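PDB 4K0J: heavy metal cation tricomponent efflux pump ZneA(CzcA-like) from Cupriavidus metallidurans, which probably exports zinc ions across the inner membrane in exchange for protons, as the RND-type pump of a three-component heavy-metal efflux system. Local coordinates for residues C[181-187]-C[752-758]; C[440-444]-C[472-476]; C[583-587]-C[621-625]; C[683-687]-C[698-702]. All coordinates share one frame; numbering follows the deposited sequence.

Interaction 1 (C[181-187]-C[752-758])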
# COMPACT_ATOMS: atom_id res chain seq x y z
N THR C 181 -40.28 4.02 -0.51
CA THR C 181 -41.40 4.92 -0.74
C THR C 181 -41.04 6.03 -1.71
O THR C 181 -40.02 6.70 -1.54
CB THR C 181 -41.90 5.55 0.59
OG1 THR C 181 -42.31 4.51 1.50
CG2 THR C 181 -43.06 6.50 0.35
N GLN C 182 -41.86 6.23 -2.73
CA GLN C 182 -41.62 7.30 -3.69
C GLN C 182 -42.86 8.13 -3.94
O GLN C 182 -43.97 7.72 -3.60
CB GLN C 182 -41.06 6.74 -5.00
CG GLN C 182 -41.88 5.65 -5.64
CD GLN C 182 -41.15 4.99 -6.79
OE1 GLN C 182 -41.76 4.37 -7.67
NE2 GLN C 182 -39.82 5.11 -6.79
N PHE C 183 -42.65 9.31 -4.50
CA PHE C 183 -43.73 10.23 -4.86
C PHE C 183 -44.00 10.02 -6.34
O PHE C 183 -43.07 10.06 -7.15
CB PHE C 183 -43.29 11.69 -4.64
CG PHE C 183 -43.14 12.09 -3.20
CD1 PHE C 183 -43.88 13.13 -2.68
CD2 PHE C 183 -42.24 11.44 -2.36
CE1 PHE C 183 -43.75 13.52 -1.35
CE2 PHE C 183 -42.10 11.81 -1.04
CZ PHE C 183 -42.86 12.86 -0.53
N MET C 184 -45.25 9.78 -6.71
CA MET C 184 -45.54 9.55 -8.12
C MET C 184 -46.90 10.03 -8.59
O MET C 184 -47.93 9.81 -7.94
CB MET C 184 -45.34 8.07 -8.48
CG MET C 184 -46.24 7.11 -7.74
SD MET C 184 -45.86 5.40 -8.15
CE MET C 184 -47.25 4.54 -7.42
N LEU C 185 -46.89 10.71 -9.74
CA LEU C 185 -48.11 11.08 -10.43
C LEU C 185 -48.45 9.96 -11.40
O LEU C 185 -47.57 9.43 -12.07
CB LEU C 185 -47.91 12.39 -11.20
CG LEU C 185 -49.09 12.99 -11.99
CD1 LEU C 185 -49.17 12.44 -13.41
CD2 LEU C 185 -50.41 12.79 -11.27
N GLU C 186 -49.73 9.61 -11.47
CA GLU C 186 -50.18 8.54 -12.34
C GLU C 186 -50.87 9.08 -13.60
O GLU C 186 -52.10 9.24 -13.62
CB GLU C 186 -51.07 7.57 -11.57
CG GLU C 186 -50.39 6.99 -10.34
CD GLU C 186 -51.16 5.84 -9.73
OE1 GLU C 186 -52.40 5.80 -9.87
OE2 GLU C 186 -50.51 4.97 -9.11
N PHE C 187 -50.07 9.36 -14.62
CA PHE C 187 -50.54 9.94 -15.88
C PHE C 187 -51.65 9.17 -16.58
O PHE C 187 -51.73 7.94 -16.51
CB PHE C 187 -49.38 10.09 -16.86
CG PHE C 187 -48.60 11.36 -16.70
CD1 PHE C 187 -49.16 12.58 -17.05
CD2 PHE C 187 -47.30 11.34 -16.22
CE1 PHE C 187 -48.44 13.76 -16.91
CE2 PHE C 187 -46.58 12.51 -16.07
CZ PHE C 187 -47.15 13.72 -16.42
N TYR C 752 -36.46 10.74 -1.08
CA TYR C 752 -37.35 9.88 -1.86
C TYR C 752 -37.31 10.32 -3.32
O TYR C 752 -37.10 11.50 -3.62
CB TYR C 752 -38.79 9.96 -1.33
CG TYR C 752 -38.90 9.87 0.18
CD1 TYR C 752 -38.83 11.01 0.97
CD2 TYR C 752 -39.06 8.65 0.82
CE1 TYR C 752 -38.91 10.95 2.35
CE2 TYR C 752 -39.15 8.57 2.21
CZ TYR C 752 -39.08 9.72 2.97
OH TYR C 752 -39.16 9.66 4.34
N ASN C 753 -37.52 9.38 -4.23
CA ASN C 753 -37.57 9.70 -5.65
C ASN C 753 -38.96 10.15 -6.04
O ASN C 753 -39.95 9.54 -5.63
CB ASN C 753 -37.18 8.49 -6.50
CG ASN C 753 -35.79 7.98 -6.21
OD1 ASN C 753 -35.51 6.78 -6.32
ND2 ASN C 753 -34.90 8.88 -5.82
N VAL C 754 -39.04 11.23 -6.81
CA VAL C 754 -40.30 11.62 -7.44
C VAL C 754 -40.33 11.06 -8.85
O VAL C 754 -39.45 11.35 -9.67
CB VAL C 754 -40.47 13.14 -7.50
CG1 VAL C 754 -41.91 13.49 -7.88
CG2 VAL C 754 -40.08 13.77 -6.18
N VAL C 755 -41.35 10.25 -9.11
CA VAL C 755 -41.48 9.51 -10.36
C VAL C 755 -42.73 9.94 -11.14
O VAL C 755 -43.77 10.24 -10.54
CB VAL C 755 -41.56 7.99 -10.10
CG1 VAL C 755 -41.51 7.22 -11.40
CG2 VAL C 755 -40.44 7.56 -9.18
N ALA C 756 -42.62 9.99 -12.46
CA ALA C 756 -43.78 10.17 -13.33
C ALA C 756 -43.97 8.92 -14.17
O ALA C 756 -43.04 8.44 -14.81
CB ALA C 756 -43.60 11.37 -14.23
N ARG C 757 -45.19 8.37 -14.15
CA ARG C 757 -45.50 7.22 -14.97
C ARG C 757 -47.01 7.10 -15.21
O ARG C 757 -47.81 7.54 -14.39
CB ARG C 757 -44.97 5.94 -14.33
CG ARG C 757 -45.67 5.54 -13.04
CD ARG C 757 -45.28 4.12 -12.63
NE ARG C 757 -45.94 3.71 -11.39
CZ ARG C 757 -45.78 2.52 -10.82
NH1 ARG C 757 -46.42 2.23 -9.69
NH2 ARG C 757 -44.99 1.61 -11.39
N PHE C 758 -47.37 6.50 -16.34
CA PHE C 758 -48.77 6.25 -16.68
C PHE C 758 -49.41 5.34 -15.66
O PHE C 758 -48.73 4.53 -15.02
CB PHE C 758 -48.87 5.61 -18.07
CG PHE C 758 -48.25 6.43 -19.16
CD1 PHE C 758 -48.33 7.81 -19.15
CD2 PHE C 758 -47.56 5.82 -20.20
CE1 PHE C 758 -47.76 8.57 -20.16
CE2 PHE C 758 -46.98 6.57 -21.21
CZ PHE C 758 -47.08 7.95 -21.19

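Interaction 2 (C[440-444]-C[472-476])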
# COMPACT_ATOMS: atom_id res chain seq x y z
N MET C 440 11.76 -36.17 18.78
CA MET C 440 10.85 -35.04 18.80
C MET C 440 11.15 -34.04 17.67
O MET C 440 10.23 -33.40 17.14
CB MET C 440 10.84 -34.35 20.16
CG MET C 440 10.38 -35.25 21.31
SD MET C 440 8.59 -35.44 21.46
CE MET C 440 8.19 -34.08 22.56
N ILE C 441 12.41 -33.90 17.30
CA ILE C 441 12.72 -33.07 16.14
C ILE C 441 12.23 -33.78 14.88
O ILE C 441 11.98 -33.16 13.85
CB ILE C 441 14.21 -32.70 16.02
CG1 ILE C 441 14.39 -31.47 15.11
CG2 ILE C 441 15.03 -33.87 15.49
CD1 ILE C 441 15.83 -31.14 14.80
N VAL C 442 12.09 -35.10 14.97
CA VAL C 442 11.52 -35.88 13.88
C VAL C 442 10.01 -35.70 13.81
O VAL C 442 9.45 -35.55 12.73
CB VAL C 442 11.89 -37.38 13.98
CG1 VAL C 442 10.89 -38.24 13.23
CG2 VAL C 442 13.29 -37.62 13.43
N ILE C 443 9.34 -35.69 14.96
CA ILE C 443 7.90 -35.46 14.94
C ILE C 443 7.59 -34.01 14.54
O ILE C 443 6.53 -33.72 14.00
CB ILE C 443 7.22 -35.84 16.28
CG1 ILE C 443 5.70 -35.89 16.12
CG2 ILE C 443 7.57 -34.86 17.37
CD1 ILE C 443 4.96 -36.22 17.39
N ILE C 444 8.55 -33.12 14.79
CA ILE C 444 8.42 -31.73 14.36
C ILE C 444 8.66 -31.57 12.86
O ILE C 444 7.92 -30.87 12.17
CB ILE C 444 9.35 -30.79 15.16
CG1 ILE C 444 8.62 -30.28 16.41
CG2 ILE C 444 9.79 -29.61 14.32
CD1 ILE C 444 9.44 -29.31 17.24
N LEU C 472 5.45 -28.34 20.71
CA LEU C 472 6.33 -29.50 20.66
C LEU C 472 7.71 -29.09 21.13
O LEU C 472 8.33 -29.77 21.95
CB LEU C 472 6.41 -30.05 19.23
CG LEU C 472 6.56 -31.56 19.06
CD1 LEU C 472 7.91 -32.03 19.56
CD2 LEU C 472 5.43 -32.29 19.78
N PHE C 473 8.19 -27.97 20.61
CA PHE C 473 9.47 -27.44 21.04
C PHE C 473 9.43 -27.09 22.53
O PHE C 473 10.45 -27.16 23.22
CB PHE C 473 9.86 -26.21 20.22
CG PHE C 473 11.21 -25.65 20.58
CD1 PHE C 473 12.36 -26.33 20.23
CD2 PHE C 473 11.31 -24.45 21.26
CE1 PHE C 473 13.61 -25.82 20.56
CE2 PHE C 473 12.55 -23.94 21.60
CZ PHE C 473 13.70 -24.63 21.25
N GLY C 474 8.25 -26.72 23.01
CA GLY C 474 8.05 -26.45 24.42
C GLY C 474 8.11 -27.72 25.24
O GLY C 474 8.63 -27.72 26.35
N ALA C 475 7.58 -28.80 24.68
CA ALA C 475 7.62 -30.10 25.34
C ALA C 475 9.06 -30.57 25.46
O ALA C 475 9.46 -31.14 26.47
CB ALA C 475 6.80 -31.11 24.56
N LEU C 476 9.82 -30.32 24.40
CA LEU C 476 11.25 -30.58 24.41
C LEU C 476 11.94 -29.77 25.50
O LEU C 476 12.68 -30.31 26.32
CB LEU C 476 11.86 -30.23 23.05
CG LEU C 476 13.38 -30.23 22.96
CD1 LEU C 476 13.93 -31.62 23.23
CD2 LEU C 476 13.85 -29.70 21.62

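Interaction 3 (C[583-587]-C[621-625])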
# COMPACT_ATOMS: atom_id res chain seq x y z
N GLU C 583 -43.12 -28.29 8.36
CA GLU C 583 -43.79 -29.54 8.70
C GLU C 583 -42.84 -30.51 9.40
O GLU C 583 -43.02 -31.72 9.35
CB GLU C 583 -44.41 -30.19 7.46
CG GLU C 583 -45.62 -29.44 6.92
CD GLU C 583 -46.23 -30.10 5.70
OE1 GLU C 583 -45.65 -31.09 5.21
OE2 GLU C 583 -47.28 -29.62 5.23
N PHE C 584 -41.83 -29.95 10.07
CA PHE C 584 -40.87 -30.75 10.81
C PHE C 584 -40.70 -30.16 12.21
O PHE C 584 -40.80 -28.95 12.39
CB PHE C 584 -39.53 -30.79 10.09
CG PHE C 584 -39.58 -31.49 8.76
CD1 PHE C 584 -39.60 -32.87 8.70
CD2 PHE C 584 -39.59 -30.77 7.58
CE1 PHE C 584 -39.64 -33.52 7.48
CE2 PHE C 584 -39.63 -31.42 6.36
CZ PHE C 584 -39.66 -32.79 6.31
N PRO C 585 -40.45 -31.02 13.20
CA PRO C 585 -40.29 -30.57 14.58
C PRO C 585 -38.94 -29.92 14.83
O PRO C 585 -38.75 -29.32 15.89
CB PRO C 585 -40.38 -31.88 15.39
CG PRO C 585 -40.93 -32.90 14.44
CD PRO C 585 -40.46 -32.49 13.09
N GLU C 586 -38.03 -30.02 13.87
CA GLU C 586 -36.65 -29.58 14.09
C GLU C 586 -36.30 -28.24 13.45
O GLU C 586 -35.16 -27.80 13.53
CB GLU C 586 -35.66 -30.64 13.61
CG GLU C 586 -36.03 -32.07 13.97
CD GLU C 586 -36.87 -32.74 12.90
OE1 GLU C 586 -37.46 -32.02 12.07
OE2 GLU C 586 -36.94 -33.99 12.89
N VAL C 587 -37.28 -27.59 12.82
CA VAL C 587 -37.02 -26.31 12.17
C VAL C 587 -37.50 -25.10 12.97
O VAL C 587 -38.70 -24.85 13.09
CB VAL C 587 -37.62 -26.26 10.75
CG1 VAL C 587 -36.69 -26.95 9.78
CG2 VAL C 587 -38.99 -26.92 10.74
N TRP C 621 -33.87 -32.92 19.96
CA TRP C 621 -34.50 -33.53 18.80
C TRP C 621 -35.35 -34.73 19.18
O TRP C 621 -34.87 -35.86 19.22
CB TRP C 621 -33.46 -33.89 17.74
CG TRP C 621 -33.10 -32.73 16.85
CD1 TRP C 621 -33.32 -31.41 17.10
CD2 TRP C 621 -32.48 -32.80 15.56
NE1 TRP C 621 -32.87 -30.65 16.05
CE2 TRP C 621 -32.35 -31.48 15.09
CE3 TRP C 621 -32.02 -33.85 14.75
CZ2 TRP C 621 -31.78 -31.17 13.86
CZ3 TRP C 621 -31.46 -33.54 13.53
CH2 TRP C 621 -31.34 -32.22 13.09
N THR C 622 -36.62 -34.45 19.46
CA THR C 622 -37.58 -35.49 19.83
C THR C 622 -37.73 -36.51 18.72
O THR C 622 -37.64 -37.72 18.96
CB THR C 622 -38.96 -34.88 20.14
OG1 THR C 622 -38.84 -33.93 21.21
CG2 THR C 622 -39.95 -35.97 20.55
N SER C 623 -37.94 -36.03 17.50
CA SER C 623 -38.02 -36.90 16.34
C SER C 623 -36.69 -37.61 16.11
O SER C 623 -35.67 -36.96 15.89
CB SER C 623 -38.40 -36.10 15.09
OG SER C 623 -37.37 -35.21 14.74
N GLY C 624 -36.71 -38.93 16.17
CA GLY C 624 -35.51 -39.72 15.96
C GLY C 624 -35.05 -39.65 14.52
O GLY C 624 -35.34 -40.54 13.72
N ARG C 625 -34.34 -38.58 14.18
CA ARG C 625 -33.87 -38.37 12.82
C ARG C 625 -32.47 -37.77 12.81
O ARG C 625 -32.20 -36.79 13.50
CB ARG C 625 -34.83 -37.47 12.05
CG ARG C 625 -34.59 -37.43 10.55
CD ARG C 625 -35.74 -36.77 9.79
NE ARG C 625 -37.05 -37.29 10.16
CZ ARG C 625 -38.02 -36.56 10.70
NH1 ARG C 625 -37.83 -35.26 10.93
NH2 ARG C 625 -39.18 -37.11 11.02

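Interaction 4 (C[683-687]-C[698-702])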
# COMPACT_ATOMS: atom_id res chain seq x y z
N ALA C 683 -26.25 -29.23 -22.56
CA ALA C 683 -26.49 -29.11 -21.13
C ALA C 683 -27.70 -29.93 -20.71
O ALA C 683 -27.71 -30.50 -19.63
CB ALA C 683 -26.66 -27.66 -20.74
N THR C 684 -28.73 -29.96 -21.55
CA THR C 684 -29.90 -30.78 -21.29
C THR C 684 -29.47 -32.24 -21.22
O THR C 684 -29.88 -32.99 -20.32
CB THR C 684 -30.98 -30.62 -22.39
OG1 THR C 684 -31.51 -29.28 -22.34
CG2 THR C 684 -32.12 -31.60 -22.18
N ALA C 685 -28.62 -32.63 -22.17
CA ALA C 685 -28.05 -33.97 -22.16
C ALA C 685 -27.32 -34.29 -20.85
O ALA C 685 -27.68 -35.23 -20.16
CB ALA C 685 -27.12 -34.16 -23.35
N ILE C 686 -26.32 -33.48 -20.52
CA ILE C 686 -25.51 -33.70 -19.33
C ILE C 686 -26.35 -33.70 -18.06
O ILE C 686 -26.07 -34.41 -17.11
CB ILE C 686 -24.37 -32.66 -19.21
CG1 ILE C 686 -23.39 -32.81 -20.37
CG2 ILE C 686 -23.61 -32.81 -17.89
CD1 ILE C 686 -22.04 -32.15 -20.14
N THR C 687 -27.41 -32.90 -18.07
CA THR C 687 -28.31 -32.86 -16.92
C THR C 687 -29.03 -34.18 -16.78
O THR C 687 -28.96 -34.82 -15.72
CB THR C 687 -29.32 -31.73 -17.06
OG1 THR C 687 -28.68 -30.49 -16.74
CG2 THR C 687 -30.49 -31.95 -16.11
N ASP C 698 -28.84 -33.45 -6.34
CA ASP C 698 -29.59 -32.43 -7.07
C ASP C 698 -28.82 -32.13 -8.35
O ASP C 698 -27.59 -32.14 -8.33
CB ASP C 698 -29.74 -31.17 -6.23
CG ASP C 698 -30.19 -31.46 -4.80
OD1 ASP C 698 -31.37 -31.81 -4.61
OD2 ASP C 698 -29.36 -31.34 -3.88
N VAL C 699 -29.53 -31.89 -9.45
CA VAL C 699 -28.91 -31.49 -10.71
C VAL C 699 -29.80 -30.51 -11.47
O VAL C 699 -30.97 -30.81 -11.71
CB VAL C 699 -28.66 -32.70 -11.65
CG1 VAL C 699 -28.33 -32.21 -13.06
CG2 VAL C 699 -27.54 -33.58 -11.13
N ILE C 700 -29.26 -29.36 -11.84
CA ILE C 700 -30.01 -28.39 -12.64
C ILE C 700 -29.12 -27.55 -13.54
O ILE C 700 -27.91 -27.53 -13.37
CB ILE C 700 -30.85 -27.45 -11.76
CG1 ILE C 700 -30.24 -27.34 -10.36
CG2 ILE C 700 -32.28 -27.93 -11.67
CD1 ILE C 700 -31.13 -26.65 -9.36
N ILE C 701 -29.73 -26.88 -14.51
CA ILE C 701 -29.01 -25.92 -15.33
C ILE C 701 -29.12 -24.56 -14.66
O ILE C 701 -30.21 -24.00 -14.57
CB ILE C 701 -29.59 -25.82 -16.76
CG1 ILE C 701 -29.32 -27.11 -17.53
CG2 ILE C 701 -29.00 -24.62 -17.50
CD1 ILE C 701 -29.72 -27.04 -18.99
N ASP C 702 -27.99 -24.05 -14.18
CA ASP C 702 -27.96 -22.80 -13.44
C ASP C 702 -28.60 -21.65 -14.22
O ASP C 702 -29.44 -20.93 -13.68
CB ASP C 702 -26.52 -22.44 -13.07
CG ASP C 702 -26.44 -21.47 -11.91
OD1 ASP C 702 -27.12 -21.71 -10.89
OD2 ASP C 702 -25.69 -20.47 -12.01

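Interaction 1 (C[181-187]-C[752-758])
Phe183 reaches across to the neighbouring strand with one corner of its ring: CE2 lies 3.8 Å from Tyr752 CB, with the two aromatic planes inclined at 51°. Its CB rests against Val754 CG1, and Val745 of strand 741-747 adds to the same apolar layer. Farther along this face, the Phe187 ring takes Leu185 CD1 from its own strand over the centre of one face, while the methyl of Ala756 meets its edge in plane, Phe187 CE2 to Ala756 CB being 3.7 Å. Arg757 belongs to the other face. With CG between the backbone N and the carbonyl carbon (chi1 68°), its extended chain brings the guanidinium alongside Met184, whose methyl CE approaches the guanidinium edge at Arg757 NH1. The carboxylate of Glu186 turns instead to Arg259. Parallel backbone bonds hold Phe183 beside Val754 and Phe187 beside Phe758, among them Phe183 N to Asn753 O (2.9 Å) and Phe187 N to Arg757 O (2.9 Å); that from Arg757 N to Leu185 O is weak. Strands far apart in sequence thus run parallel at the centre of a mixed four-stranded sheet, an arrangement consistent with the docking domain of RND pumps.

Interaction 2 (C[440-444]-C[472-476])
Leu472 wedges its side chain among Met440, Ile443 and Ile444, between two antiparallel membrane-spanning helices, 433-447 and 463-479. The axes of segments 440-444 and 472-476 are antiparallel (175°) and come no closer than 10.1 Å, a separation bridged by apolar side chains without any hydrogen bond between the segments. From its root outward, Leu472 meets one isoleucine and then the next. CB lies 3.6 Å from Ile444 CG1, and the two side chains run alongside in opposite senses, which takes Ile444 CD1 on toward the backbone of Phe473. CG still touches Ile444 CG1 and begins to meet Ile443 CG2, at 3.8 Å. The branches then divide: CD2 stays near Ile443 CG2, whereas CD1 goes between Ile443 CG2 and the carbonyl O and side chain of Met440. Ile443 presents its CG2 branch here because its CG1 is anti to the backbone N (chi1 -167°). Outside the pair, Ile396 touches Ile443 and Ile397 touches Ala475. Met440 folds back at chi2 and chi3 to cover the end of the leucine, its methyl CE lying 3.6 Å from Leu472 CD1 and 3.8 Å from Ala475 CB.

Interaction 3 (C[583-587]-C[621-625])
The indole of Trp621 carries the aliphatic part of Glu586 on one face: Glu586 CG sits 3.9 Å from the centroid of the five-membered ring and only 8° off its normal, a CH-pi contact, with Glu586 CB beside it over NE1 and CE2. Tyr618 meets Trp621 edge to face, and the indole NH is bonded to the carbonyl O of His616. The second flat group, the Arg625 guanidinium, has Phe584 CE1 over one face and Pro585 CD near its edge; the Phe584 ring is turned 71° from it, and Phe584 CD1 lies 3.7 Å from Arg625 NH1. Glu586 OE1 also lies in plane at the guanidinium edge, although the carboxylate itself stands steeply to that plane.

The bend of the Glu586 chain at chi2 (91°) lets its methylenes lie on the indole while the carboxylate turns toward Arg625. A salt bridge is modelled from Glu586 OE2 to Arg625 NH1, but this oxygen is crowded by Ser623 OG, so its exact position is doubtful. Leu630 of helix 627-638 touches Glu586, Trp621 and Arg625.

A type I turn from Phe584 to Val587 presents the glutamate, and an inverse gamma turn centred on Gly624 brings Arg625 round to face it. These loops, one leaving the first helix and the other entering the second, lie in a beta-alpha-beta-beta-alpha-beta unit with the antiparallel strand order of a ferredoxin-like fold, as in the porter domains of RND pumps.

Interaction 4 (C[683-687]-C[698-702])
Thr687 and Ile701 meet in the close-packed part of the contact, where the short helical segment 683-687 lies on strand 699-701, nearly antiparallel (173°), their axes 8.6 Å apart at closest approach. Thr687 OG1 stands 3.5 Å from Ile701 CG1, the two side chains set roughly perpendicular. The methyl of Thr687 goes to a different neighbour, Thr687 CG2 lying 3.7 Å from Val699 CG1 as the two side chains lie side by side, pointing opposite ways. One helical turn back, Ala683 CB touches the end of the isoleucine, 3.6 Å from Ile701 CD1. Val810 of the adjacent strand 807-812 packs against both Thr687 and Val699, continuing the apolar layer into the sheet.

Toward the exposed side of the helix the packing thins. Thr684 has its CB directed away from the strand, and Thr684 OG1 comes no nearer to Ile701 CD1 than 4.4 Å; this hydroxyl bonds to the carbonyl O of Arg680 in its own helix. On the strand, Ile700 points to the other side of the sheet, toward Gln645 and Arg811. The flanking acids also look elsewhere, Asp698 pairing with Arg815 and Asp702 with Arg811.

With chi1 at -77°, the Thr687 hydroxyl sits beside its own backbone N and donates to Ala683 O at 3.0 Å. That carbonyl also accepts from Thr687 N, the two donors reaching it from opposite faces. The hydroxyl of this partly exposed threonine is thereby satisfied within its own helix, and what crosses to the strand is van der Waals packing, largely of carbon atoms, with no hydrogen bond between the segments.

Overall arrangement
From the N terminus, strand 182-187 opens interaction 1, which closes only at 752-758, more than 560 residues later. The other three contacts fall within this span, one after another, without crossing. Interaction 2 closes a short loop between transmembrane helices, interaction 3 ties two loops of a ferredoxin-like unit, and interaction 4 sets a helix on the edge strand of the next such unit. Interactions 1 and 2 mark the extremes, their centres about 73 Å apart on opposite sides of the chain's centre. Interactions 3 and 4 lie between, their nearest atoms about 14 Å apart. The long closure thus joins the two halves of the chain far from the membrane, while the short ones stay within local units.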